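PDB 3ISL: (S)-ureidoglycine--glyoxylate transaminase from Bacillus subtilis, which transfers the amino group of (S)-ureidoglycine to glyoxylate with the help of pyridoxal 5'-phosphate, giving oxalurate and glycine in the breakdown of purines. Local coordinates for residues P33-F38 against M272-R277; L53-Q58 against L282-G287; A64-G69 against D256-R261; E76-S81 against A191-T196. All blocks are in the same frame, centred on the assembly; numbering follows the deposited sequence.

Contact 1: P33-F38 against M272-R277; sequences PVVGQF and MLYALR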
loop_
_atom_site.group_PDB
_atom_site.type_symbol
_atom_site.label_atom_id
_atom_site.label_comp_id
_atom_site.label_asym_id
_atom_site.label_seq_id
_atom_site.Cartn_x
_atom_site.Cartn_y
_atom_site.Cartn_z
ATOM N N PRO A 33 -0.823 19.200 -0.058
ATOM C CA PRO A 33 0.589 18.880 0.256
ATOM C C PRO A 33 0.707 17.958 1.501
ATOM O O PRO A 33 -0.000 18.122 2.504
ATOM C CB PRO A 33 1.243 20.256 0.435
ATOM C CG PRO A 33 0.427 21.171 -0.647
ATOM C CD PRO A 33 -1.045 20.648 -0.321
ATOM N N VAL A 34 1.634 17.026 1.426
ATOM C CA VAL A 34 1.829 16.017 2.456
ATOM C C VAL A 34 2.464 16.647 3.703
ATOM O O VAL A 34 3.077 17.715 3.610
ATOM C CB VAL A 34 2.723 14.878 1.995
ATOM C CG1 VAL A 34 2.154 14.141 0.767
ATOM C CG2 VAL A 34 4.086 15.377 1.700
ATOM N N VAL A 35 2.224 16.015 4.851
ATOM C CA VAL A 35 2.913 16.287 6.107
ATOM C C VAL A 35 3.544 14.936 6.515
ATOM O O VAL A 35 3.130 13.936 5.993
ATOM C CB VAL A 35 1.906 16.769 7.229
ATOM C CG1 VAL A 35 1.247 18.131 6.880
ATOM C CG2 VAL A 35 0.845 15.693 7.606
ATOM N N GLY A 36 4.491 14.905 7.457
ATOM C CA GLY A 36 5.189 13.638 7.839
ATOM C C GLY A 36 4.498 12.824 8.892
ATOM O O GLY A 36 3.528 13.328 9.442
ATOM N N GLN A 37 4.966 11.570 9.151
ATOM C CA GLN A 37 4.246 10.596 10.014
ATOM C C GLN A 37 4.316 11.107 11.400
ATOM O O GLN A 37 3.435 10.858 12.153
ATOM C CB GLN A 37 4.876 9.142 10.041
ATOM C CG GLN A 37 6.346 9.012 9.539
ATOM C CD GLN A 37 7.118 7.700 9.961
ATOM O OE1 GLN A 37 6.547 6.656 10.352
ATOM N NE2 GLN A 37 8.450 7.784 9.878
ATOM N N PHE A 38 5.389 11.792 11.753
ATOM C CA PHE A 38 5.542 12.258 13.131
ATOM C C PHE A 38 5.199 13.731 13.320
ATOM O O PHE A 38 5.646 14.357 14.275
ATOM C CB PHE A 38 6.988 12.060 13.610
ATOM C CG PHE A 38 7.507 10.670 13.389
ATOM C CD1 PHE A 38 8.702 10.472 12.668
ATOM C CD2 PHE A 38 6.740 9.540 13.820
ATOM C CE1 PHE A 38 9.162 9.168 12.415
ATOM C CE2 PHE A 38 7.180 8.230 13.581
ATOM C CZ PHE A 38 8.407 8.040 12.883
ATOM N N MET A 272 -2.845 8.579 1.010
ATOM C CA MET A 272 -3.899 7.550 1.095
ATOM C C MET A 272 -4.686 7.687 2.402
ATOM O O MET A 272 -5.853 7.383 2.449
ATOM C CB MET A 272 -3.344 6.113 0.961
ATOM C CG MET A 272 -3.010 5.751 -0.513
ATOM S SD MET A 272 -4.424 5.961 -1.661
ATOM C CE MET A 272 -5.747 4.976 -0.898
ATOM N N LEU A 273 -4.008 8.140 3.442
ATOM C CA LEU A 273 -4.653 8.469 4.723
ATOM C C LEU A 273 -5.569 9.689 4.641
ATOM O O LEU A 273 -6.673 9.643 5.186
ATOM C CB LEU A 273 -3.589 8.703 5.838
ATOM C CG LEU A 273 -4.263 8.878 7.230
ATOM C CD1 LEU A 273 -5.010 7.642 7.611
ATOM C CD2 LEU A 273 -3.326 9.281 8.358
ATOM N N TYR A 274 -5.138 10.760 3.936
ATOM C CA TYR A 274 -6.007 11.883 3.645
ATOM C C TYR A 274 -7.305 11.356 3.032
ATOM O O TYR A 274 -8.434 11.761 3.450
ATOM C CB TYR A 274 -5.370 12.892 2.628
ATOM C CG TYR A 274 -4.204 13.756 3.125
ATOM C CD1 TYR A 274 -3.899 13.866 4.489
ATOM C CD2 TYR A 274 -3.437 14.503 2.206
ATOM C CE1 TYR A 274 -2.842 14.700 4.924
ATOM C CE2 TYR A 274 -2.402 15.290 2.605
ATOM C CZ TYR A 274 -2.097 15.408 3.974
ATOM O OH TYR A 274 -1.000 16.219 4.365
ATOM N N ALA A 275 -7.121 10.506 2.015
ATOM C CA ALA A 275 -8.226 9.993 1.223
ATOM C C ALA A 275 -9.152 9.116 2.074
ATOM O O ALA A 275 -10.334 9.281 2.026
ATOM C CB ALA A 275 -7.730 9.281 -0.046
ATOM N N LEU A 276 -8.606 8.256 2.908
ATOM C CA LEU A 276 -9.417 7.434 3.799
ATOM C C LEU A 276 -10.213 8.284 4.809
ATOM O O LEU A 276 -11.437 8.109 4.992
ATOM C CB LEU A 276 -8.489 6.433 4.569
ATOM C CG LEU A 276 -9.214 5.506 5.504
ATOM C CD1 LEU A 276 -10.334 4.612 4.750
ATOM C CD2 LEU A 276 -8.228 4.625 6.214
ATOM N N ARG A 277 -9.500 9.154 5.505
ATOM C CA ARG A 277 -10.137 10.137 6.382
ATOM C C ARG A 277 -11.339 10.814 5.714
ATOM O O ARG A 277 -12.481 10.766 6.232
ATOM C CB ARG A 277 -9.064 11.143 6.815
ATOM C CG ARG A 277 -9.379 12.038 8.099
ATOM C CD ARG A 277 -10.141 13.274 7.717
ATOM N NE ARG A 277 -10.286 14.163 8.871
ATOM C CZ ARG A 277 -11.044 15.251 8.913
ATOM N NH1 ARG A 277 -11.703 15.640 7.816
ATOM N NH2 ARG A 277 -11.107 15.975 10.051
#

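Contact 2: L53-Q58 against L282-G287; sequences LRELFQ and LVLEEG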
loop_
_atom_site.group_PDB
_atom_site.type_symbol
_atom_site.label_atom_id
_atom_site.label_comp_id
_atom_site.label_asym_id
_atom_site.label_seq_id
_atom_site.Cartn_x
_atom_site.Cartn_y
_atom_site.Cartn_z
ATOM N N LEU A 53 -13.363 5.004 12.135
ATOM C CA LEU A 53 -13.382 3.562 11.797
ATOM C C LEU A 53 -14.149 2.771 12.870
ATOM O O LEU A 53 -14.864 1.843 12.544
ATOM C CB LEU A 53 -11.984 2.949 11.608
ATOM C CG LEU A 53 -11.237 3.535 10.394
ATOM C CD1 LEU A 53 -9.859 2.864 10.311
ATOM C CD2 LEU A 53 -12.022 3.318 9.092
ATOM N N ARG A 54 -14.063 3.190 14.134
ATOM C CA ARG A 54 -14.916 2.552 15.181
ATOM C C ARG A 54 -16.389 2.634 14.800
ATOM O O ARG A 54 -17.095 1.621 14.855
ATOM C CB ARG A 54 -14.649 3.163 16.560
ATOM C CG ARG A 54 -13.174 3.013 17.026
ATOM C CD ARG A 54 -12.935 3.492 18.492
ATOM N NE ARG A 54 -11.545 3.212 18.762
ATOM C CZ ARG A 54 -10.581 4.123 18.744
ATOM N NH1 ARG A 54 -10.861 5.395 18.545
ATOM N NH2 ARG A 54 -9.326 3.770 18.923
ATOM N N GLU A 55 -16.839 3.804 14.321
ATOM C CA GLU A 55 -18.238 4.000 13.938
ATOM C C GLU A 55 -18.618 3.227 12.694
ATOM O O GLU A 55 -19.699 2.640 12.666
ATOM C CB GLU A 55 -18.600 5.489 13.674
ATOM C CG GLU A 55 -18.644 6.323 14.874
ATOM C CD GLU A 55 -19.133 7.725 14.537
ATOM O OE1 GLU A 55 -18.366 8.635 14.868
ATOM O OE2 GLU A 55 -20.242 7.916 13.919
ATOM N N LEU A 56 -17.717 3.216 11.707
ATOM C CA LEU A 56 -17.946 2.603 10.438
ATOM C C LEU A 56 -18.172 1.140 10.698
ATOM O O LEU A 56 -19.050 0.595 10.115
ATOM C CB LEU A 56 -16.694 2.700 9.565
ATOM C CG LEU A 56 -16.736 2.538 8.046
ATOM C CD1 LEU A 56 -15.524 1.814 7.442
ATOM C CD2 LEU A 56 -17.992 2.160 7.422
ATOM N N PHE A 57 -17.344 0.519 11.553
ATOM C CA PHE A 57 -17.461 -0.923 11.832
ATOM C C PHE A 57 -18.503 -1.296 12.878
ATOM O O PHE A 57 -18.720 -2.493 13.134
ATOM C CB PHE A 57 -16.116 -1.537 12.255
ATOM C CG PHE A 57 -15.160 -1.814 11.109
ATOM C CD1 PHE A 57 -15.372 -2.898 10.224
ATOM C CD2 PHE A 57 -13.987 -1.050 10.982
ATOM C CE1 PHE A 57 -14.459 -3.173 9.194
ATOM C CE2 PHE A 57 -13.062 -1.309 9.956
ATOM C CZ PHE A 57 -13.270 -2.374 9.085
ATOM N N GLN A 58 -19.140 -0.277 13.458
ATOM C CA GLN A 58 -20.105 -0.401 14.555
ATOM C C GLN A 58 -19.487 -1.152 15.677
ATOM O O GLN A 58 -20.004 -2.241 16.090
ATOM C CB GLN A 58 -21.475 -0.983 14.090
ATOM C CG GLN A 58 -22.058 -0.155 12.905
ATOM C CD GLN A 58 -23.486 -0.579 12.468
ATOM O OE1 GLN A 58 -23.781 -0.715 11.273
ATOM N NE2 GLN A 58 -24.366 -0.777 13.434
ATOM N N LEU A 282 -17.306 11.078 4.755
ATOM C CA LEU A 282 -18.469 11.182 3.883
ATOM C C LEU A 282 -19.469 10.112 4.149
ATOM O O LEU A 282 -20.705 10.376 4.080
ATOM C CB LEU A 282 -18.136 11.195 2.389
ATOM C CG LEU A 282 -17.254 12.354 1.933
ATOM C CD1 LEU A 282 -17.125 12.390 0.397
ATOM C CD2 LEU A 282 -17.681 13.715 2.450
ATOM N N VAL A 283 -18.990 8.911 4.452
ATOM C CA VAL A 283 -19.977 7.898 4.834
ATOM C C VAL A 283 -20.753 8.257 6.086
ATOM O O VAL A 283 -21.948 8.107 6.145
ATOM C CB VAL A 283 -19.515 6.400 4.743
ATOM C CG1 VAL A 283 -18.234 6.178 4.043
ATOM C CG2 VAL A 283 -20.003 5.415 5.917
ATOM N N LEU A 284 -20.052 8.760 7.059
ATOM C CA LEU A 284 -20.670 9.122 8.321
ATOM C C LEU A 284 -21.568 10.348 8.183
ATOM O O LEU A 284 -22.470 10.494 8.958
ATOM C CB LEU A 284 -19.556 9.351 9.358
ATOM C CG LEU A 284 -19.159 8.185 10.283
ATOM C CD1 LEU A 284 -19.754 6.701 10.094
ATOM C CD2 LEU A 284 -17.728 8.164 10.590
ATOM N N GLU A 285 -21.305 11.248 7.221
ATOM C CA GLU A 285 -22.160 12.391 7.045
ATOM C C GLU A 285 -23.456 11.957 6.408
ATOM O O GLU A 285 -24.507 12.492 6.748
ATOM C CB GLU A 285 -21.529 13.510 6.235
ATOM C CG GLU A 285 -20.239 14.064 6.880
ATOM C CD GLU A 285 -19.674 15.327 6.191
ATOM O OE1 GLU A 285 -20.089 15.609 5.045
ATOM O OE2 GLU A 285 -18.827 16.047 6.834
ATOM N N GLU A 286 -23.369 10.987 5.485
ATOM C CA GLU A 286 -24.535 10.380 4.925
ATOM C C GLU A 286 -25.379 9.684 6.006
ATOM O O GLU A 286 -26.625 9.834 6.065
ATOM C CB GLU A 286 -24.170 9.413 3.780
ATOM C CG GLU A 286 -25.484 8.899 3.053
ATOM C CD GLU A 286 -25.231 8.079 1.793
ATOM O OE1 GLU A 286 -24.050 7.774 1.507
ATOM O OE2 GLU A 286 -26.206 7.740 1.030
ATOM N N GLY A 287 -24.718 8.957 6.904
ATOM C CA GLY A 287 -25.469 8.154 7.833
ATOM C C GLY A 287 -25.389 6.723 7.336
ATOM O O GLY A 287 -25.763 6.418 6.163
#

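Contact 3: A64-G69 against D256-R261; sequences AYPIDG and DYWSER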
loop_
_atom_site.group_PDB
_atom_site.type_symbol
_atom_site.label_atom_id
_atom_site.label_comp_id
_atom_site.label_asym_id
_atom_site.label_seq_id
_atom_site.Cartn_x
_atom_site.Cartn_y
_atom_site.Cartn_z
ATOM N N ALA A 64 -8.794 -0.053 15.765
ATOM C CA ALA A 64 -9.391 0.188 14.455
ATOM C C ALA A 64 -8.533 1.219 13.724
ATOM O O ALA A 64 -8.468 2.344 14.142
ATOM C CB ALA A 64 -10.830 0.666 14.591
ATOM N N TYR A 65 -7.880 0.804 12.653
ATOM C CA TYR A 65 -6.810 1.589 12.020
ATOM C C TYR A 65 -6.504 0.937 10.726
ATOM O O TYR A 65 -6.767 -0.244 10.573
ATOM C CB TYR A 65 -5.560 1.711 12.932
ATOM C CG TYR A 65 -4.884 0.387 13.348
ATOM C CD1 TYR A 65 -5.174 -0.221 14.580
ATOM C CD2 TYR A 65 -3.964 -0.231 12.519
ATOM C CE1 TYR A 65 -4.531 -1.434 14.981
ATOM C CE2 TYR A 65 -3.336 -1.438 12.891
ATOM C CZ TYR A 65 -3.637 -2.020 14.107
ATOM O OH TYR A 65 -2.995 -3.184 14.429
ATOM N N PRO A 66 -6.002 1.696 9.741
ATOM C CA PRO A 66 -5.737 1.045 8.457
ATOM C C PRO A 66 -4.325 0.410 8.378
ATOM O O PRO A 66 -3.428 0.825 9.050
ATOM C CB PRO A 66 -5.798 2.207 7.448
ATOM C CG PRO A 66 -5.474 3.380 8.220
ATOM C CD PRO A 66 -5.848 3.154 9.670
ATOM N N ILE A 67 -4.154 -0.578 7.534
ATOM C CA ILE A 67 -2.800 -0.996 7.225
ATOM C C ILE A 67 -2.558 -0.619 5.745
ATOM O O ILE A 67 -3.512 -0.461 4.942
ATOM C CB ILE A 67 -2.508 -2.546 7.521
ATOM C CG1 ILE A 67 -3.229 -3.420 6.543
ATOM C CG2 ILE A 67 -2.808 -3.038 8.956
ATOM C CD1 ILE A 67 -2.215 -4.014 5.511
ATOM N N ASP A 68 -1.291 -0.516 5.366
ATOM C CA ASP A 68 -0.967 0.102 4.095
ATOM C C ASP A 68 -0.801 -1.096 3.198
ATOM O O ASP A 68 0.131 -1.873 3.352
ATOM C CB ASP A 68 0.326 0.928 4.240
ATOM C CG ASP A 68 0.134 2.199 5.059
ATOM O OD1 ASP A 68 1.130 2.928 5.293
ATOM O OD2 ASP A 68 -1.026 2.432 5.508
ATOM N N GLY A 69 -1.727 -1.325 2.293
ATOM C CA GLY A 69 -1.637 -2.529 1.484
ATOM C C GLY A 69 -3.011 -2.584 0.929
ATOM O O GLY A 69 -3.917 -1.910 1.462
ATOM N N ASP A 256 1.739 -0.366 18.179
ATOM C CA ASP A 256 2.627 0.634 18.808
ATOM C C ASP A 256 2.821 1.840 17.846
ATOM O O ASP A 256 3.041 2.983 18.293
ATOM C CB ASP A 256 3.980 0.005 19.232
ATOM C CG ASP A 256 3.932 -0.725 20.636
ATOM O OD1 ASP A 256 2.881 -0.810 21.339
ATOM O OD2 ASP A 256 4.989 -1.236 21.035
ATOM N N TYR A 257 2.729 1.568 16.533
ATOM C CA TYR A 257 2.638 2.605 15.480
ATOM C C TYR A 257 1.400 3.515 15.644
ATOM O O TYR A 257 1.496 4.755 15.547
ATOM C CB TYR A 257 2.665 2.007 14.043
ATOM C CG TYR A 257 2.979 3.074 13.019
ATOM C CD1 TYR A 257 4.291 3.407 12.750
ATOM C CD2 TYR A 257 1.952 3.788 12.338
ATOM C CE1 TYR A 257 4.622 4.427 11.855
ATOM C CE2 TYR A 257 2.265 4.805 11.416
ATOM C CZ TYR A 257 3.617 5.121 11.199
ATOM O OH TYR A 257 4.010 6.089 10.335
ATOM N N TRP A 258 0.244 2.891 15.881
ATOM C CA TRP A 258 -1.044 3.584 15.869
ATOM C C TRP A 258 -1.506 3.832 17.340
ATOM O O TRP A 258 -2.665 3.583 17.689
ATOM C CB TRP A 258 -2.096 2.760 15.080
ATOM C CG TRP A 258 -2.059 2.910 13.562
ATOM C CD1 TRP A 258 -1.412 2.077 12.661
ATOM C CD2 TRP A 258 -2.717 3.933 12.755
ATOM N NE1 TRP A 258 -1.612 2.533 11.359
ATOM C CE2 TRP A 258 -2.411 3.658 11.392
ATOM C CE3 TRP A 258 -3.536 5.056 13.051
ATOM C CZ2 TRP A 258 -2.875 4.484 10.340
ATOM C CZ3 TRP A 258 -3.989 5.893 11.974
ATOM C CH2 TRP A 258 -3.674 5.588 10.668
ATOM N N SER A 259 -0.570 4.252 18.199
ATOM C CA SER A 259 -0.878 4.754 19.559
ATOM C C SER A 259 0.282 5.619 20.106
ATOM O O SER A 259 1.238 5.910 19.373
ATOM C CB SER A 259 -1.322 3.632 20.533
ATOM O OG SER A 259 -0.342 2.615 20.635
ATOM N N GLU A 260 0.167 6.028 21.372
ATOM C CA GLU A 260 1.053 7.004 22.048
ATOM C C GLU A 260 2.560 6.906 21.746
ATOM O O GLU A 260 3.235 7.944 21.592
ATOM C CB GLU A 260 0.846 6.955 23.581
ATOM C CG GLU A 260 -0.433 7.647 24.102
ATOM C CD GLU A 260 -1.749 6.840 23.925
ATOM O OE1 GLU A 260 -1.832 5.844 23.138
ATOM O OE2 GLU A 260 -2.722 7.245 24.601
ATOM N N ARG A 261 3.088 5.680 21.669
ATOM C CA ARG A 261 4.546 5.505 21.584
ATOM C C ARG A 261 5.199 5.811 20.207
ATOM O O ARG A 261 6.428 6.026 20.129
ATOM C CB ARG A 261 5.007 4.200 22.283
ATOM C CG ARG A 261 5.052 4.415 23.854
ATOM C CD ARG A 261 5.359 3.179 24.709
ATOM N NE ARG A 261 6.735 2.692 24.544
ATOM C CZ ARG A 261 7.526 2.246 25.524
ATOM N NH1 ARG A 261 7.123 2.246 26.803
ATOM N NH2 ARG A 261 8.748 1.811 25.222
HETATM O O HOH W 1 -0.719 1.250 9.118
#

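Contact 4: E76-S81 against A191-T196; sequences EAVLAS and AAIGGT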
loop_
_atom_site.group_PDB
_atom_site.type_symbol
_atom_site.label_atom_id
_atom_site.label_comp_id
_atom_site.label_asym_id
_atom_site.label_seq_id
_atom_site.Cartn_x
_atom_site.Cartn_y
_atom_site.Cartn_z
ATOM N N GLU A 76 -4.270 -10.663 5.211
ATOM C CA GLU A 76 -3.066 -11.385 5.518
ATOM C C GLU A 76 -2.423 -10.958 6.856
ATOM O O GLU A 76 -2.028 -11.837 7.675
ATOM C CB GLU A 76 -2.066 -11.328 4.330
ATOM C CG GLU A 76 -0.768 -12.166 4.592
ATOM C CD GLU A 76 0.011 -12.468 3.326
ATOM O OE1 GLU A 76 1.175 -12.888 3.429
ATOM O OE2 GLU A 76 -0.540 -12.315 2.218
ATOM N N ALA A 77 -2.356 -9.647 7.115
ATOM C CA ALA A 77 -1.751 -9.165 8.369
ATOM C C ALA A 77 -2.553 -9.693 9.575
ATOM O O ALA A 77 -1.964 -10.172 10.545
ATOM C CB ALA A 77 -1.637 -7.642 8.407
ATOM N N VAL A 78 -3.892 -9.625 9.514
ATOM C CA VAL A 78 -4.680 -10.175 10.605
ATOM C C VAL A 78 -4.378 -11.683 10.707
ATOM O O VAL A 78 -3.978 -12.150 11.772
ATOM C CB VAL A 78 -6.180 -9.893 10.481
ATOM C CG1 VAL A 78 -6.959 -10.665 11.583
ATOM C CG2 VAL A 78 -6.486 -8.363 10.586
ATOM N N LEU A 79 -4.515 -12.446 9.617
ATOM C CA LEU A 79 -4.341 -13.906 9.744
ATOM C C LEU A 79 -2.901 -14.305 10.147
ATOM O O LEU A 79 -2.715 -15.224 10.951
ATOM C CB LEU A 79 -4.763 -14.604 8.468
ATOM C CG LEU A 79 -6.269 -14.547 8.183
ATOM C CD1 LEU A 79 -6.505 -15.021 6.807
ATOM C CD2 LEU A 79 -7.000 -15.422 9.232
ATOM N N ALA A 80 -1.908 -13.632 9.597
ATOM C CA ALA A 80 -0.505 -13.817 9.994
ATOM C C ALA A 80 -0.310 -13.628 11.505
ATOM O O ALA A 80 0.447 -14.358 12.141
ATOM C CB ALA A 80 0.423 -12.841 9.222
ATOM N N SER A 81 -0.994 -12.656 12.076
ATOM C CA SER A 81 -0.670 -12.268 13.442
ATOM C C SER A 81 -1.327 -13.233 14.446
ATOM O O SER A 81 -0.884 -13.353 15.552
ATOM C CB SER A 81 -1.083 -10.817 13.681
ATOM O OG SER A 81 -2.515 -10.734 13.720
ATOM N N ALA A 191 -12.343 -10.003 14.600
ATOM C CA ALA A 191 -11.594 -9.155 13.734
ATOM C C ALA A 191 -12.309 -9.023 12.420
ATOM O O ALA A 191 -12.898 -10.030 11.898
ATOM C CB ALA A 191 -10.111 -9.699 13.527
ATOM N N ALA A 192 -12.300 -7.789 11.864
ATOM C CA ALA A 192 -12.946 -7.521 10.563
ATOM C C ALA A 192 -11.954 -6.722 9.741
ATOM O O ALA A 192 -11.285 -5.871 10.260
ATOM C CB ALA A 192 -14.243 -6.715 10.708
ATOM N N ILE A 193 -11.901 -6.986 8.440
ATOM C CA ILE A 193 -11.025 -6.227 7.605
ATOM C C ILE A 193 -11.871 -5.679 6.505
ATOM O O ILE A 193 -12.651 -6.404 5.858
ATOM C CB ILE A 193 -9.928 -7.141 6.948
ATOM C CG1 ILE A 193 -9.126 -7.938 8.001
ATOM C CG2 ILE A 193 -9.101 -6.317 5.938
ATOM C CD1 ILE A 193 -9.565 -9.495 8.190
ATOM N N GLY A 194 -11.695 -4.396 6.253
ATOM C CA GLY A 194 -12.366 -3.750 5.114
ATOM C C GLY A 194 -11.432 -3.481 3.969
ATOM O O GLY A 194 -10.225 -3.756 4.051
ATOM N N GLY A 195 -11.978 -2.946 2.882
ATOM C CA GLY A 195 -11.162 -2.352 1.816
ATOM C C GLY A 195 -11.708 -0.997 1.445
ATOM O O GLY A 195 -12.796 -0.598 1.884
ATOM N N THR A 196 -10.963 -0.237 0.669
ATOM C CA THR A 196 -11.342 1.149 0.412
ATOM C C THR A 196 -12.054 1.382 -0.930
ATOM O O THR A 196 -12.867 2.315 -1.032
ATOM C CB THR A 196 -10.075 2.041 0.411
ATOM O OG1 THR A 196 -9.005 1.332 -0.237
ATOM C CG2 THR A 196 -9.626 2.305 1.826
#

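Contact 1: P33-F38 against M272-R277
Tyr-274 reaches out from helix 270-286 and donates a hydrogen bond from its hydroxyl to the main-chain carbonyl of Pro-33, so a single side chain joins this helix to the irregular loop that precedes helix 40-56 in the class-V aminotransferase fold. OH of Tyr-274 lies 2.8 Å from O of Pro-33, and the carbonyl oxygen lies at the edge of the phenol ring, close to its plane. With CG anti to the carbonyl carbon (chi1 -71°), the ring stands away from the helix and carries its hydroxyl across to the loop. Tyrosine suits the place because its ring spans a gap of 8.9 Å between the CA atoms of Val-34 and Tyr-274 and still ends in a donor. The tight part is at this hydroxyl, where CA of Val-34 comes within 3.4 Å of OH of Tyr-274. The ring of Tyr-274 also rests on Ile-45 of helix 40-56 and on Leu-7 of the second subunit, so the apolar part is enclosed by both chains. The looser side is at Pro-33, whose ring lies clear of the helix and remains exposed, although it packs on Leu-11 of the second subunit. The fixed phi of proline suits an extended loop that offers its carbonyl to the helix. Beyond the hydroxyl, Val-35 brings its methyl CG2 to 3.8 Å from OH of Tyr-274.

Contact 2: L53-Q58 against L282-G287
Val-283 and Leu-284, in the last turn of helix 270-286, meet the last turn of helix 40-56 in a helix-to-helix contact of the class-V aminotransferase fold that no hydrogen bond crosses. Val-283 comes first and points inward: its CG2 lies 4.1 Å from CD2 of Leu-56, the two side chains crossing at about a right angle. Branched and apolar, both suit this buried side, where Leu-56 also touches Ile-177 and Val-283 touches Leu-288. Leu-284 follows and makes the largest share of the contact, its branched end lying along the chain of Glu-55 on the more exposed side. CD1 of Leu-284 is 4.0 Å from CB of Glu-55, so the aliphatic root of the glutamate offers the leucine an apolar surface. An alanine in place of Leu-284 would probably open a gap beside CB of Glu-55 and free the glutamate chain to turn. At Gly-287 the helix ends with positive phi (103°), where a side chain would strike the preceding carbonyl oxygen; the same residue N-caps helix 288-308. The partner helix closes at Gln-58 in a Schellman motif. Glu-55, extended beyond CG, runs obliquely past the leucine and sets its OE2 3.8 Å from CG of Leu-284.

Contact 3: A64-G69 against D256-R261
The indole of Trp-258 has one face covered by two neighbours in sequence, Tyr-65 over the five-membered ring and Pro-66 over the six-membered ring, while a water sits at its edge. The phenol and the pyrrole ring form an offset stack, with centroids 4.7 Å apart and planes inclined by 21°. Tyr-65 CB adds a CH-pi contact, 3.8 Å from the centroid of the five-membered ring of Trp-258. CG of Tyr-65 lies between the backbone N and the carbonyl carbon (chi1 59°), which swings the CD2 side of the phenol over the five-membered ring. CD of Pro-66 makes a second CH-pi contact, 3.7 Å from the centroid of the six-membered ring of Trp-258; the rigid, compact pyrrolidine lays a CH2 on the broad aromatic surface. In the indole plane, NE1 of Trp-258 donates to the water at 2.7 Å, and the water in turn donates to O of Pro-66, also at 2.7 Å. A leucine in place of Trp-258 would probably take the stacking surface from Tyr-65 and Pro-66 and leave the water without its N-H donor. The phenol hydroxyl pairs with Tyr-211, and Met-46 and Met-50 of helix 40-56 also pack on the indole. The residue just past helix 251-257 thus packs on strand 63-68, the outermost strand within this chain of the mixed central sheet of the aminotransferase large domain.

Contact 4: E76-S81 against A191-T196
This is a buried, wholly apolar contact between a helix and the central sheet of the PLP-dependent aminotransferase fold, made by Val-78 of helix 71-82 on Ala-191 and Ile-193 of strand 191-193. Both strand residues direct their side chains to the helix, whereas Ala-192 between them points away, as expected in a strand. The valine divides its two methyls between them. CG1 of Val-78, anti to the backbone N (chi1 173°), lies 3.8 Å from CB of Ala-191, and CG2 of Val-78 lies 3.7 Å from CG1 of Ile-193. Val-78 and Ile-193 thus meet tip to tip, while the small Ala-191 lets the helix come near, the CA atoms of Val-78 and Ala-191 standing 7.7 Å apart. Branched Val-78 and Ile-193 fill the interface and need no polar partner. Within the helix, OG of Ser-81 donates to O of Val-78 at 2.8 Å, so the serine hydroxyl is satisfied by its own helix. The Ile-193 side chain is about 8 Å from the bound cofactor. Around this core, Ile-170 of the adjacent parallel strand 168-172 touches all three residues, Leu-251 of helix 251-257 packs on Val-78, and strand 206-211 flanks the other edge of strand 191-193 with Tyr-211 and Ile-209.

Overall arrangement
From the N terminus, the loop 33-38 opens contact 1, helix 40-56 opens contact 2, strand 63-68 contact 3 and helix 71-82 contact 4. The chain closes contact 4 first, at strand 191-193, then contact 3 just past helix 251-257. Helix 270-286 closes contact 1 and, further along, contact 2. Contact 4 therefore lies within contact 3, and both within contacts 1 and 2, which cross each other. Contact 4 lays helix 71-82 on the central sheet, contact 3 sets the residue after helix 251-257 on its strand 63-68, and the other two bind helix 270-286 to the early chain. Leu-53 packing on Ala-64 links contacts 2 and 3.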